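M32 carboxypeptidase (Chitinophagaceae bacterium, PDB 7A03) probably acts as a metal-dependent carboxypeptidase of the M32 (Taq) family, removing amino acids one at a time from the C-terminal end of peptides. Local coordinates at residues Ala27-Gly32 with Phe238-Asn243; Glu36-Glu41 with Arg230-Glu235. All coordinates share one frame; numbering follows the deposited sequence.

Overall arrangement
Helix 9-37 meets the same three-stranded sheet at both interactions, interaction 1 at strand 239-241 and interaction 2 at strand 229-233, the two outermost strands; the centres of the two contacts lie about 12 Å apart. Interaction 1 is a surface contact, mainly apolar, made by A29 and V30 on the ring of F242. Interaction 2, partly buried, is mostly polar: where the helix ends, a tyrosine hydroxyl meets a carboxylate and waters join the backbones. The two touch where F238 CE1 packs on E36 CB at 3.7 Å, and interaction 2 is nested within the loop closed by interaction 1.

Interaction 1. Residues Ala27-Gly32 with Phe238-Asn243; sequences AIAVLG and FTTSFN
A mainly apolar surface contact joins helix 9-37 to the edge strand 239-241, with A29 and V30 on the helix meeting the ring of F242. The centre of the contact is a CH-pi interaction: V30 CG2 sits over one face of the F242 ring, 3.6 Å from its centroid and only 6° off the ring normal, so the methyl is directed at the middle of the ring. The valine torsion explains this choice of branch, since CG1 lies anti to the backbone N (chi1 177°) and CG2 is left beside that N, lying over the phenylalanine. The two side chains cross at about a right angle. A29 CB meets the same ring at another place, 3.8 Å from F242 CD1, while A29 O comes obliquely to F242 CE1 at 3.5 Å. One aromatic ring thus spans two successive residues of the helix.

No direct hydrogen bond crosses the contact; a water does the joining. It donates to A29 O at 2.8 Å and lies 2.8 Å from T240 OG1, so the helical carbonyl gains a polar partner beside the ring. T240 OG1 also approaches A29 CB, at 3.9 Å.

Beyond this contact, F242 touches R248 of strand 247-251. T239 OG1 bonds to E268, which belongs to an HExxH pattern on helix 258-277, consistent with the zincin-type metal site of M32 peptidases, although no metal is bound to its histidines here. Helix 9-37 thus packs beside an outermost strand of the small sheet, chiefly through the F242 ring, next to the probable catalytic helix of a mostly helical metallopeptidase.

Interaction 2. Residues Glu36-Glu41 with Arg230-Glu235; sequences ETYLPE and RQDISE. With CIT (citric acid), chain G.
Y38 and D232 form the one direct hydrogen bond of this contact: Y38 OH donates to D232 OD1 at 2.6 Å, reaching the oxygen from above the carboxylate plane, 36° out of it. Ring and carboxylate stand nearly perpendicular, with OD1 at the ring edge.

R230 fixes the aspartate by a side-on grip, NE to D232 OD2 at 2.7 Å in a salt bridge and NH2 to D232 OD1 at 2.8 Å, both acceptors close to the guanidinium plane. OD1 therefore accepts two bonds, from Y38 OH and R230 NH2, which arrive from opposite faces. A bend at chi3 (-65°) turns the NE and NH2 side of the guanidinium to the carboxylate two residues on. An alanine in place of D232 would be likely to leave the charge of R230 without its mate and Y38 OH without its acceptor, setting both groups free to turn.

T37 CG2 lies 3.9 Å from I233 O, and one water donates to both T37 O and I233 O. Another takes the N-H of I233 and donates to Y38 OH. Citrate, probably from the crystallisation liquor, accepts from Q231 N at 2.9 Å and lies over one guanidinium face of R230.

W33 of helix 9-37 receives the T37 hydroxyl at its carbonyl and touches D232. Strand 229-233 runs parallel to strand 247-251, with helix 208-222 packing on Q231 and I233.

Interaction 1. Residues Ala27-Gly32 with Phe238-Asn243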
loop_
_atom_site.group_PDB
_atom_site.type_symbol
_atom_site.label_atom_id
_atom_site.label_comp_id
_atom_site.label_asym_id
_atom_site.label_seq_id
_atom_site.Cartn_x
_atom_site.Cartn_y
_atom_site.Cartn_z
ATOM N N ALA A 27 4.449 17.010 11.918
ATOM C CA ALA A 27 5.502 16.929 12.928
ATOM C C ALA A 27 5.634 15.505 13.448
ATOM O O ALA A 27 6.745 14.992 13.631
ATOM C CB ALA A 27 5.195 17.888 14.086
ATOM N N ILE A 28 4.492 14.847 13.676
ATOM C CA ILE A 28 4.497 13.440 14.063
ATOM C C ILE A 28 5.212 12.601 13.005
ATOM O O ILE A 28 6.026 11.722 13.325
ATOM C CB ILE A 28 3.057 12.950 14.303
ATOM C CG1 ILE A 28 2.443 13.651 15.521
ATOM C CG2 ILE A 28 3.020 11.446 14.450
ATOM C CD1 ILE A 28 0.927 13.473 15.579
ATOM N N ALA A 29 4.921 12.871 11.725
ATOM C CA ALA A 29 5.599 12.169 10.637
ATOM C C ALA A 29 7.114 12.371 10.666
ATOM O O ALA A 29 7.863 11.429 10.393
ATOM C CB ALA A 29 5.003 12.562 9.284
ATOM N N VAL A 30 7.583 13.589 10.976
ATOM C CA VAL A 30 9.025 13.829 11.084
ATOM C C VAL A 30 9.625 12.968 12.196
ATOM O O VAL A 30 10.678 12.328 12.025
ATOM C CB VAL A 30 9.324 15.328 11.328
ATOM C CG1 VAL A 30 10.815 15.539 11.518
ATOM C CG2 VAL A 30 8.837 16.179 10.166
ATOM N N LEU A 31 8.951 12.941 13.352
ATOM C CA LEU A 31 9.436 12.131 14.465
ATOM C C LEU A 31 9.441 10.642 14.113
ATOM O O LEU A 31 10.357 9.905 14.496
ATOM C CB LEU A 31 8.615 12.424 15.731
ATOM C CG LEU A 31 9.190 13.534 16.619
ATOM C CD1 LEU A 31 9.233 14.886 15.899
ATOM C CD2 LEU A 31 8.370 13.610 17.928
ATOM N N GLY A 32 8.446 10.180 13.349
ATOM C CA GLY A 32 8.429 8.767 12.977
ATOM C C GLY A 32 9.466 8.427 11.918
ATOM O O GLY A 32 10.063 7.332 11.929
ATOM N N PHE A 238 9.889 2.647 2.962
ATOM C CA PHE A 238 8.624 3.364 3.031
ATOM C C PHE A 238 8.782 4.737 2.394
ATOM O O PHE A 238 9.888 5.181 2.082
ATOM C CB PHE A 238 8.089 3.483 4.476
ATOM C CG PHE A 238 8.928 4.363 5.390
ATOM C CD1 PHE A 238 9.997 3.833 6.098
ATOM C CD2 PHE A 238 8.639 5.700 5.534
ATOM C CE1 PHE A 238 10.774 4.621 6.956
ATOM C CE2 PHE A 238 9.400 6.500 6.397
ATOM C CZ PHE A 238 10.477 5.955 7.096
ATOM N N THR A 239 7.640 5.395 2.203
ATOM C CA THR A 239 7.550 6.763 1.728
ATOM C C THR A 239 6.768 7.556 2.765
ATOM O O THR A 239 5.758 7.076 3.292
ATOM C CB THR A 239 6.818 6.808 0.366
ATOM O OG1 THR A 239 7.594 6.106 -0.608
ATOM C CG2 THR A 239 6.629 8.236 -0.116
ATOM N N THR A 240 7.235 8.770 3.071
ATOM C CA THR A 240 6.532 9.650 3.994
ATOM C C THR A 240 6.603 11.070 3.467
ATOM O O THR A 240 7.638 11.509 2.952
ATOM C CB THR A 240 7.112 9.562 5.415
ATOM O OG1 THR A 240 6.258 10.274 6.333
ATOM C CG2 THR A 240 8.528 10.153 5.489
ATOM N N SER A 241 5.504 11.796 3.588
ATOM C CA SER A 241 5.453 13.179 3.147
ATOM C C SER A 241 5.145 14.084 4.333
ATOM O O SER A 241 4.209 13.824 5.102
ATOM C CB SER A 241 4.411 13.369 2.051
ATOM O OG SER A 241 3.118 13.103 2.553
ATOM N N PHE A 242 5.943 15.139 4.483
ATOM C CA PHE A 242 5.712 16.175 5.487
ATOM C C PHE A 242 4.952 17.355 4.910
ATOM O O PHE A 242 4.569 18.268 5.655
ATOM C CB PHE A 242 7.050 16.670 6.076
ATOM C CG PHE A 242 7.956 15.566 6.553
ATOM C CD1 PHE A 242 7.428 14.367 7.024
ATOM C CD2 PHE A 242 9.330 15.722 6.539
ATOM C CE1 PHE A 242 8.248 13.341 7.440
ATOM C CE2 PHE A 242 10.164 14.706 6.983
ATOM C CZ PHE A 242 9.629 13.508 7.433
ATOM N N ASN A 243 4.727 17.338 3.594
ATOM C CA ASN A 243 4.099 18.305 2.705
ATOM C C ASN A 243 4.565 17.919 1.300
ATOM O O ASN A 243 5.513 17.132 1.159
ATOM C CB ASN A 243 4.493 19.748 3.068
ATOM C CG ASN A 243 6.007 19.978 2.995
ATOM O OD1 ASN A 243 6.544 20.260 1.933
ATOM N ND2 ASN A 243 6.683 19.886 4.144
HETATM O O HOH W 1 7.186 9.283 8.727
#

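Interaction 2. Residues Glu36-Glu41 with Arg230-Glu235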
loop_
_atom_site.group_PDB
_atom_site.type_symbol
_atom_site.label_atom_id
_atom_site.label_comp_id
_atom_site.label_asym_id
_atom_site.label_seq_id
_atom_site.Cartn_x
_atom_site.Cartn_y
_atom_site.Cartn_z
ATOM N N GLU A 36 12.757 5.821 12.373
ATOM C CA GLU A 36 13.199 4.741 11.497
ATOM C C GLU A 36 14.596 4.940 10.925
ATOM O O GLU A 36 15.176 3.979 10.392
ATOM C CB GLU A 36 12.221 4.560 10.326
ATOM C CG GLU A 36 10.803 4.140 10.766
ATOM C CD GLU A 36 10.798 2.823 11.518
ATOM O OE1 GLU A 36 11.479 1.870 11.078
ATOM O OE2 GLU A 36 10.112 2.740 12.557
ATOM N N THR A 37 15.148 6.148 10.971
ATOM C CA THR A 37 16.383 6.375 10.224
ATOM C C THR A 37 17.579 6.701 11.102
ATOM O O THR A 37 18.656 6.126 10.901
ATOM C CB THR A 37 16.187 7.488 9.198
ATOM O OG1 THR A 37 15.631 8.633 9.857
ATOM C CG2 THR A 37 15.249 7.031 8.092
ATOM N N TYR A 38 17.443 7.641 12.041
ATOM C CA TYR A 38 18.596 8.172 12.755
ATOM C C TYR A 38 18.489 8.113 14.268
ATOM O O TYR A 38 19.494 8.375 14.944
ATOM C CB TYR A 38 18.897 9.618 12.312
ATOM C CG TYR A 38 19.360 9.643 10.865
ATOM C CD1 TYR A 38 20.599 9.132 10.517
ATOM C CD2 TYR A 38 18.537 10.116 9.852
ATOM C CE1 TYR A 38 21.031 9.116 9.202
ATOM C CE2 TYR A 38 18.953 10.112 8.537
ATOM C CZ TYR A 38 20.201 9.606 8.218
ATOM O OH TYR A 38 20.641 9.584 6.905
ATOM N N LEU A 39 17.342 7.753 14.817
ATOM C CA LEU A 39 17.143 7.752 16.259
ATOM C C LEU A 39 18.147 6.855 16.981
ATOM O O LEU A 39 18.225 5.653 16.680
ATOM C CB LEU A 39 15.729 7.237 16.518
ATOM C CG LEU A 39 15.373 6.980 17.975
ATOM C CD1 LEU A 39 15.253 8.286 18.708
ATOM C CD2 LEU A 39 14.072 6.185 18.083
ATOM N N PRO A 40 18.906 7.373 17.952
ATOM C CA PRO A 40 19.746 6.492 18.775
ATOM C C PRO A 40 18.887 5.576 19.635
ATOM O O PRO A 40 17.805 5.951 20.083
ATOM C CB PRO A 40 20.552 7.472 19.645
ATOM C CG PRO A 40 20.464 8.820 18.919
ATOM C CD PRO A 40 19.101 8.803 18.242
ATOM N N GLU A 41 19.410 4.375 19.897
ATOM C CA GLU A 41 18.605 3.313 20.494
ATOM C C GLU A 41 18.013 3.729 21.840
ATOM O O GLU A 41 16.818 3.509 22.113
ATOM C CB GLU A 41 19.470 2.060 20.640
ATOM C CG GLU A 41 18.837 0.946 21.441
ATOM C CD GLU A 41 19.518 0.753 22.782
ATOM O OE1 GLU A 41 18.826 0.845 23.821
ATOM O OE2 GLU A 41 20.748 0.525 22.793
ATOM N N ARG A 230 14.397 13.207 -0.365
ATOM C CA ARG A 230 15.690 12.577 -0.149
ATOM C C ARG A 230 15.440 11.114 0.159
ATOM O O ARG A 230 14.316 10.715 0.503
ATOM C CB ARG A 230 16.458 13.246 1.012
ATOM C CG ARG A 230 15.728 13.199 2.356
ATOM C CD ARG A 230 16.664 13.645 3.540
ATOM N NE ARG A 230 17.763 12.697 3.706
ATOM C CZ ARG A 230 19.015 12.925 3.310
ATOM N NH1 ARG A 230 19.348 14.102 2.784
ATOM N NH2 ARG A 230 19.926 11.982 3.476
ATOM N N GLN A 231 16.496 10.320 0.041
ATOM C CA GLN A 231 16.474 8.904 0.359
ATOM C C GLN A 231 17.433 8.614 1.503
ATOM O O GLN A 231 18.540 9.178 1.558
ATOM C CB GLN A 231 16.871 8.027 -0.844
ATOM C CG GLN A 231 16.819 6.530 -0.523
ATOM C CD GLN A 231 17.085 5.639 -1.726
ATOM O OE1 GLN A 231 18.243 5.467 -2.144
ATOM N NE2 GLN A 231 16.036 5.029 -2.254
ATOM N N ASP A 232 17.024 7.696 2.375
ATOM C CA ASP A 232 17.843 7.209 3.475
ATOM C C ASP A 232 17.630 5.706 3.595
ATOM O O ASP A 232 16.760 5.127 2.937
ATOM C CB ASP A 232 17.501 7.929 4.794
ATOM C CG ASP A 232 17.816 9.411 4.735
ATOM O OD1 ASP A 232 19.002 9.763 4.958
ATOM O OD2 ASP A 232 16.908 10.214 4.420
ATOM N N ILE A 233 18.465 5.063 4.384
ATOM C CA ILE A 233 18.336 3.632 4.670
ATOM C C ILE A 233 17.417 3.433 5.867
ATOM O O ILE A 233 17.512 4.152 6.873
ATOM C CB ILE A 233 19.720 3.005 4.944
ATOM C CG1 ILE A 233 20.629 3.123 3.723
ATOM C CG2 ILE A 233 19.573 1.543 5.371
ATOM C CD1 ILE A 233 20.270 2.168 2.575
ATOM N N SER A 234 16.516 2.454 5.777
ATOM C CA SER A 234 15.749 2.011 6.930
ATOM C C SER A 234 15.529 0.504 6.846
ATOM O O SER A 234 15.836 -0.127 5.827
ATOM C CB SER A 234 14.445 2.813 7.078
ATOM O OG SER A 234 13.430 2.287 6.246
ATOM N N GLU A 235 14.988 -0.082 7.924
ATOM C CA GLU A 235 14.830 -1.537 7.946
ATOM C C GLU A 235 13.753 -2.000 6.968
ATOM O O GLU A 235 13.899 -3.053 6.340
ATOM C CB GLU A 235 14.563 -2.081 9.356
ATOM C CG GLU A 235 14.454 -3.582 9.494
ATOM C CD GLU A 235 14.239 -4.026 10.925
ATOM O OE1 GLU A 235 14.133 -3.171 11.830
ATOM O OE2 GLU A 235 14.173 -5.240 11.150
HETATM C C1 CIT G . 20.099 11.367 -0.846
HETATM O O1 CIT G . 20.434 10.671 0.138
HETATM O O2 CIT G . 18.892 11.666 -0.997
HETATM C C2 CIT G . 21.149 11.840 -1.828
HETATM O O HOH W 2 11.830 1.231 8.270
HETATM O O HOH W 3 14.366 1.310 10.592
HETATM O O HOH W 4 19.198 5.669 8.046
HETATM O O HOH W 5 20.570 6.789 5.635
#